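Pyruvate carboxylase n-terminal domain (Aquifex aeolicus, PDB 1ULZ) is the biotin carboxylase subunit of a pyruvate carboxylase, an ATP-grasp protein seen here as an assembly of two chains. Local coordinates at residues Phe90-Glu95 / Pro104-Ile109; Leu156-Thr159 / Gly164-Ile167. The protein carries 1 engineered substitution. All blocks are in the same frame, centred on the assembly; numbering follows the deposited sequence.

Following the chain from the N terminus, interaction 1 comes first: helix 88-96 leads through the short strand 100-101 into helix 106-113, and the contact closes this turn in the Rossmann-like N-terminal domain by setting the two helices side by side. The chain then runs on into the ATP-grasp region, where interaction 2 closes a tighter loop between strands 154-158 and 168-170 of a small antiparallel sheet. Interaction 1 and interaction 2 follow in series, neither nested nor crossed, their centres about 37 Å apart and their nearest atoms about 22 Å apart. Interaction 1 is direct side-chain packing between helices, whereas interaction 2 relies largely on two bridging waters.

Interaction 1: Phe90-Glu95 / Pro104-Ile109; sequences FAKMCE and PHWKVI
His105, Trp106 and Ile109 pack helix 106-113 against helix 88-96, where Ala91, Lys92 and Glu95 receive them beside the edge strand 100-101 of the Rossmann-like N-terminal domain. His105 is the N-cap residue, and its carbonyl oxygen accepts the Ile109 amide. Its ring meets the Glu95 carboxylate obliquely, His105 CE1 lying 3.6 Å from Glu95 OE2; if the imidazole is protonated, the two would attract.

Trp106 follows and carries most of the contact. Its CB rests 3.6 Å from Ala91 CB, a methyl small enough to let the helices come close. Trp106 CG sits between the backbone N and the carbonyl carbon (chi1 70°), which lays the indole alongside the Lys92 methylenes, extended as far as CE and pointing the same way. These file across one indole face: Lys92 CB lies over Trp106 CG, and Lys92 CD sits 3.7 Å from the centroid of the Trp106 six-membered ring, 6° off its normal, a CH-pi contact. Lys107 CG backs the opposite face. The ammonium group turns off at chi4 to a salt bridge with Glu96, leaving at most a weak, long cation-pi term. At the indole edge, near its plane, Glu95 OE1 lies 3.8 Å from Trp106 NE1, the carboxylate and ring planes 78° apart.

Ile109, one turn on, suits the buried side, since Phe101 touches both it and Ala91; its CD1 reaches to 4.0 Å from Ala91 CB.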
ATOM      1  N   PHE A  90      33.601  -0.084  11.266  1.00 26.15           N
ATOM      2  CA  PHE A  90      32.849   1.164  11.252  1.00 24.60           C
ATOM      3  C   PHE A  90      31.924   1.223  12.461  1.00 23.88           C
ATOM      4  O   PHE A  90      31.838   2.243  13.143  1.00 24.13           O
ATOM      5  CB  PHE A  90      32.030   1.274   9.958  1.00 25.04           C
ATOM      6  CG  PHE A  90      31.211   2.533   9.862  1.00 24.85           C
ATOM      7  CD1 PHE A  90      31.812   3.780   9.973  1.00 23.41           C
ATOM      8  CD2 PHE A  90      29.838   2.468   9.663  1.00 23.94           C
ATOM      9  CE1 PHE A  90      31.057   4.938   9.887  1.00 25.89           C
ATOM     10  CE2 PHE A  90      29.075   3.621   9.576  1.00 24.15           C
ATOM     11  CZ  PHE A  90      29.679   4.857   9.688  1.00 25.51           C
ATOM     12  N   ALA A  91      31.232   0.117  12.724  1.00 24.29           N
ATOM     13  CA  ALA A  91      30.321   0.042  13.858  1.00 24.76           C
ATOM     14  C   ALA A  91      31.082   0.328  15.155  1.00 24.29           C
ATOM     15  O   ALA A  91      30.585   1.033  16.034  1.00 23.64           O
ATOM     16  CB  ALA A  91      29.670  -1.336  13.917  1.00 22.80           C
ATOM     17  N   LYS A  92      32.291  -0.216  15.262  1.00 24.76           N
ATOM     18  CA  LYS A  92      33.122  -0.012  16.449  1.00 26.02           C
ATOM     19  C   LYS A  92      33.496   1.469  16.561  1.00 26.45           C
ATOM     20  O   LYS A  92      33.355   2.084  17.622  1.00 26.12           O
ATOM     21  CB  LYS A  92      34.383  -0.878  16.349  1.00 27.37           C
ATOM     22  CG  LYS A  92      35.323  -0.826  17.546  1.00 31.05           C
ATOM     23  CD  LYS A  92      36.474  -1.818  17.350  1.00 35.51           C
ATOM     24  CE  LYS A  92      37.504  -1.765  18.487  1.00 37.60           C
ATOM     25  NZ  LYS A  92      38.212  -0.449  18.542  1.00 39.89           N
ATOM     26  N   MET A  93      33.956   2.043  15.455  1.00 27.07           N
ATOM     27  CA  MET A  93      34.333   3.450  15.440  1.00 27.82           C
ATOM     28  C   MET A  93      33.165   4.350  15.862  1.00 27.68           C
ATOM     29  O   MET A  93      33.356   5.312  16.606  1.00 28.07           O
ATOM     30  CB  MET A  93      34.842   3.830  14.048  1.00 28.47           C
ATOM     31  CG  MET A  93      36.196   3.224  13.705  1.00 30.99           C
ATOM     32  SD  MET A  93      36.579   3.281  11.932  1.00 32.35           S
ATOM     33  CE  MET A  93      36.800   5.060  11.684  1.00 31.88           C
ATOM     34  N   CYS A  94      31.956   4.032  15.402  1.00 27.88           N
ATOM     35  CA  CYS A  94      30.782   4.823  15.763  1.00 27.57           C
ATOM     36  C   CYS A  94      30.589   4.830  17.277  1.00 28.51           C
ATOM     37  O   CYS A  94      30.386   5.884  17.888  1.00 27.35           O
ATOM     38  CB  CYS A  94      29.522   4.253  15.100  1.00 27.12           C
ATOM     39  SG  CYS A  94      29.335   4.658  13.346  1.00 27.44           S
ATOM     40  N   GLU A  95      30.642   3.642  17.875  1.00 29.61           N
ATOM     41  CA  GLU A  95      30.470   3.501  19.318  1.00 30.97           C
ATOM     42  C   GLU A  95      31.490   4.361  20.061  1.00 30.55           C
ATOM     43  O   GLU A  95      31.130   5.163  20.914  1.00 29.99           O
ATOM     44  CB  GLU A  95      30.642   2.038  19.736  1.00 31.41           C
ATOM     45  CG  GLU A  95      30.323   1.772  21.199  1.00 35.28           C
ATOM     46  CD  GLU A  95      30.650   0.348  21.624  1.00 37.09           C
ATOM     47  OE1 GLU A  95      31.845   0.045  21.841  1.00 39.31           O
ATOM     48  OE2 GLU A  95      29.710  -0.470  21.733  1.00 36.83           O
ATOM     49  N   PRO A 104      23.267  -4.362  14.875  1.00 23.23           N
ATOM     50  CA  PRO A 104      23.735  -5.189  15.990  1.00 23.77           C
ATOM     51  C   PRO A 104      25.075  -4.705  16.554  1.00 23.87           C
ATOM     52  O   PRO A 104      25.674  -3.770  16.027  1.00 23.59           O
ATOM     53  CB  PRO A 104      23.821  -6.582  15.370  1.00 22.76           C
ATOM     54  CG  PRO A 104      24.170  -6.289  13.940  1.00 23.13           C
ATOM     55  CD  PRO A 104      23.278  -5.113  13.608  1.00 22.88           C
ATOM     56  N   HIS A 105      25.536  -5.336  17.629  1.00 23.88           N
ATOM     57  CA  HIS A 105      26.808  -4.957  18.244  1.00 24.00           C
ATOM     58  C   HIS A 105      27.941  -5.245  17.264  1.00 24.10           C
ATOM     59  O   HIS A 105      27.886  -6.223  16.515  1.00 22.60           O
ATOM     60  CB  HIS A 105      27.040  -5.746  19.533  1.00 25.57           C
ATOM     61  CG  HIS A 105      28.223  -5.274  20.318  1.00 27.78           C
ATOM     62  ND1 HIS A 105      28.139  -4.270  21.260  1.00 27.85           N
ATOM     63  CD2 HIS A 105      29.530  -5.623  20.254  1.00 26.42           C
ATOM     64  CE1 HIS A 105      29.343  -4.021  21.740  1.00 28.24           C
ATOM     65  NE2 HIS A 105      30.205  -4.828  21.146  1.00 28.24           N
ATOM     66  N   TRP A 106      28.974  -4.408  17.265  1.00 24.89           N
ATOM     67  CA  TRP A 106      30.078  -4.614  16.335  1.00 26.35           C
ATOM     68  C   TRP A 106      30.763  -5.968  16.503  1.00 27.60           C
ATOM     69  O   TRP A 106      31.287  -6.526  15.534  1.00 27.08           O
ATOM     70  CB  TRP A 106      31.112  -3.483  16.431  1.00 27.79           C
ATOM     71  CG  TRP A 106      31.936  -3.456  17.688  1.00 29.33           C
ATOM     72  CD1 TRP A 106      31.679  -2.748  18.823  1.00 28.78           C
ATOM     73  CD2 TRP A 106      33.170  -4.150  17.919  1.00 29.08           C
ATOM     74  NE1 TRP A 106      32.673  -2.954  19.745  1.00 29.65           N
ATOM     75  CE2 TRP A 106      33.602  -3.812  19.215  1.00 30.94           C
ATOM     76  CE3 TRP A 106      33.948  -5.024  17.155  1.00 29.63           C
ATOM     77  CZ2 TRP A 106      34.782  -4.315  19.767  1.00 31.63           C
ATOM     78  CZ3 TRP A 106      35.120  -5.527  17.703  1.00 32.34           C
ATOM     79  CH2 TRP A 106      35.526  -5.171  18.997  1.00 31.56           C
ATOM     80  N   LYS A 107      30.756  -6.507  17.719  1.00 28.14           N
ATOM     81  CA  LYS A 107      31.373  -7.809  17.947  1.00 29.04           C
ATOM     82  C   LYS A 107      30.560  -8.882  17.244  1.00 28.62           C
ATOM     83  O   LYS A 107      31.116  -9.837  16.700  1.00 29.90           O
ATOM     84  CB  LYS A 107      31.466  -8.117  19.445  1.00 31.19           C
ATOM     85  CG  LYS A 107      32.593  -7.377  20.146  1.00 32.80           C
ATOM     86  CD  LYS A 107      32.559  -7.590  21.655  1.00 36.15           C
ATOM     87  CE  LYS A 107      33.802  -7.003  22.322  1.00 37.72           C
ATOM     88  NZ  LYS A 107      33.712  -7.090  23.816  1.00 40.84           N
ATOM     89  N   VAL A 108      29.241  -8.714  17.253  1.00 28.14           N
ATOM     90  CA  VAL A 108      28.338  -9.662  16.610  1.00 26.71           C
ATOM     91  C   VAL A 108      28.502  -9.590  15.102  1.00 26.46           C
ATOM     92  O   VAL A 108      28.456 -10.611  14.415  1.00 27.27           O
ATOM     93  CB  VAL A 108      26.860  -9.369  16.974  1.00 28.14           C
ATOM     94  CG1 VAL A 108      25.925 -10.280  16.182  1.00 26.54           C
ATOM     95  CG2 VAL A 108      26.654  -9.574  18.469  1.00 28.88           C
ATOM     96  N   ILE A 109      28.695  -8.380  14.588  1.00 27.63           N
ATOM     97  CA  ILE A 109      28.889  -8.185  13.157  1.00 27.54           C
ATOM     98  C   ILE A 109      30.204  -8.841  12.757  1.00 29.55           C
ATOM     99  O   ILE A 109      30.325  -9.424  11.675  1.00 29.29           O
ATOM    100  CB  ILE A 109      28.954  -6.691  12.793  1.00 26.96           C
ATOM    101  CG1 ILE A 109      27.599  -6.030  13.050  1.00 25.87           C
ATOM    102  CG2 ILE A 109      29.353  -6.535  11.337  1.00 25.75           C
ATOM    103  CD1 ILE A 109      27.585  -4.527  12.769  1.00 26.12           C
TER

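Interaction 2: Leu156-Thr159 / Gly164-Ile167; sequences LKAT and GRGI
The glycine-rich loop of the ATP-grasp domain, which joins strands 154-158 and 168-170, folds back here so that Gly164-Ile167 lies along Lys157, Ala158 and Thr159. No direct hydrogen bond links the two segments; two waters fill that role. One water accepts from Ala158 N at 3.1 Å. The same water donates to Gly164 O at 2.8 Å and to Gly166 O at 2.6 Å, tying both glycine carbonyls to a single strand amide. The second water donates to Ala158 O at 2.8 Å and to Arg165 O at 2.6 Å, so both polar backbone atoms of Ala158 are bridged to the loop, while its small methyl leaves room for Gly164 O.

Arg165 bends at chi2 (-52°), which folds its side chain toward the strand end. Arg165 CD comes within 3.3 Å of Ala158 O, and the guanidinium lies with one face over the Thr159 carbonyl carbon. NH2 is held by Gly161 O within the same loop. Farther along, Ile167 CD1 packs 3.8 Å from Lys157 CD; the two side chains run alongside each other, the long lysine methylenes offering an apolar flank before the ammonium group. The loop also touches a crystal neighbour, which may influence its shape.

Strand 154-158 occupies the middle of its three-stranded sheet: Leu156 bonds through its backbone to Arg168 at the start of strand 168-170, Lys157 pairs with Leu197 of strand 196-200, and the Leu156 side chain packs on Tyr180 of helix 173-189.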
ATOM      1  N   LEU A 156      31.791 -35.000  -3.001  1.00 24.77           N
ATOM      2  CA  LEU A 156      33.176 -35.285  -2.639  1.00 25.68           C
ATOM      3  C   LEU A 156      34.033 -34.214  -3.306  1.00 27.26           C
ATOM      4  O   LEU A 156      33.839 -33.919  -4.482  1.00 27.77           O
ATOM      5  CB  LEU A 156      33.580 -36.666  -3.154  1.00 26.28           C
ATOM      6  CG  LEU A 156      35.002 -37.146  -2.866  1.00 28.92           C
ATOM      7  CD1 LEU A 156      35.194 -37.315  -1.369  1.00 28.51           C
ATOM      8  CD2 LEU A 156      35.249 -38.471  -3.593  1.00 28.89           C
ATOM      9  N   LYS A 157      34.968 -33.621  -2.568  1.00 28.92           N
ATOM     10  CA  LYS A 157      35.821 -32.598  -3.161  1.00 31.34           C
ATOM     11  C   LYS A 157      37.190 -32.493  -2.511  1.00 30.75           C
ATOM     12  O   LYS A 157      37.320 -32.569  -1.289  1.00 30.79           O
ATOM     13  CB  LYS A 157      35.131 -31.230  -3.120  1.00 34.28           C
ATOM     14  CG  LYS A 157      35.019 -30.593  -1.743  1.00 37.56           C
ATOM     15  CD  LYS A 157      34.189 -29.301  -1.824  1.00 40.63           C
ATOM     16  CE  LYS A 157      34.299 -28.446  -0.558  1.00 41.31           C
ATOM     17  NZ  LYS A 157      35.105 -27.197  -0.817  1.00 44.20           N
ATOM     18  N   ALA A 158      38.209 -32.321  -3.346  1.00 31.16           N
ATOM     19  CA  ALA A 158      39.583 -32.197  -2.875  1.00 32.32           C
ATOM     20  C   ALA A 158      39.845 -30.743  -2.501  1.00 33.52           C
ATOM     21  O   ALA A 158      39.419 -29.825  -3.204  1.00 33.82           O
ATOM     22  CB  ALA A 158      40.546 -32.649  -3.962  1.00 30.54           C
ATOM     23  N   THR A 159      40.538 -30.525  -1.390  1.00 34.98           N
ATOM     24  CA  THR A 159      40.819 -29.163  -0.963  1.00 37.40           C
ATOM     25  C   THR A 159      42.308 -28.894  -0.806  1.00 38.97           C
ATOM     26  O   THR A 159      42.696 -27.869  -0.258  1.00 41.30           O
ATOM     27  CB  THR A 159      40.116 -28.841   0.369  1.00 37.68           C
ATOM     28  OG1 THR A 159      40.703 -29.621   1.419  1.00 38.51           O
ATOM     29  CG2 THR A 159      38.626 -29.169   0.272  1.00 37.27           C
ATOM     30  N   GLY A 164      42.552 -32.465  -9.323  1.00 30.98           N
ATOM     31  CA  GLY A 164      41.338 -31.766  -9.715  1.00 29.08           C
ATOM     32  C   GLY A 164      40.525 -31.244  -8.547  1.00 28.15           C
ATOM     33  O   GLY A 164      40.268 -31.967  -7.589  1.00 28.05           O
ATOM     34  N   ARG A 165      40.103 -29.988  -8.636  1.00 27.45           N
ATOM     35  CA  ARG A 165      39.329 -29.362  -7.571  1.00 27.22           C
ATOM     36  C   ARG A 165      37.819 -29.323  -7.796  1.00 25.61           C
ATOM     37  O   ARG A 165      37.079 -28.827  -6.950  1.00 26.10           O
ATOM     38  CB  ARG A 165      39.833 -27.938  -7.334  1.00 27.67           C
ATOM     39  CG  ARG A 165      41.268 -27.870  -6.833  1.00 31.33           C
ATOM     40  CD  ARG A 165      41.457 -28.766  -5.613  1.00 33.87           C
ATOM     41  NE  ARG A 165      42.785 -28.623  -5.025  1.00 36.31           N
ATOM     42  CZ  ARG A 165      43.187 -27.555  -4.344  1.00 38.11           C
ATOM     43  NH1 ARG A 165      42.356 -26.536  -4.160  1.00 38.42           N
ATOM     44  NH2 ARG A 165      44.425 -27.498  -3.856  1.00 38.72           N
ATOM     45  N   GLY A 166      37.362 -29.835  -8.932  1.00 24.31           N
ATOM     46  CA  GLY A 166      35.936 -29.830  -9.207  1.00 23.45           C
ATOM     47  C   GLY A 166      35.171 -30.727  -8.250  1.00 24.97           C
ATOM     48  O   GLY A 166      35.669 -31.783  -7.850  1.00 23.91           O
ATOM     49  N   ILE A 167      33.968 -30.302  -7.869  1.00 24.78           N
ATOM     50  CA  ILE A 167      33.123 -31.074  -6.962  1.00 24.72           C
ATOM     51  C   ILE A 167      32.616 -32.312  -7.691  1.00 23.95           C
ATOM     52  O   ILE A 167      32.327 -32.260  -8.881  1.00 23.49           O
ATOM     53  CB  ILE A 167      31.908 -30.234  -6.469  1.00 26.74           C
ATOM     54  CG1 ILE A 167      32.310 -29.380  -5.265  1.00 28.85           C
ATOM     55  CG2 ILE A 167      30.755 -31.144  -6.081  1.00 25.98           C
ATOM     56  CD1 ILE A 167      33.475 -28.462  -5.513  1.00 30.20           C
TER
HETATM   57  O   HOH W   1      37.792 -32.334  -6.394  1.00 21.80           O
HETATM   58  O   HOH W   2      37.482 -28.280  -4.459  1.00 43.87           O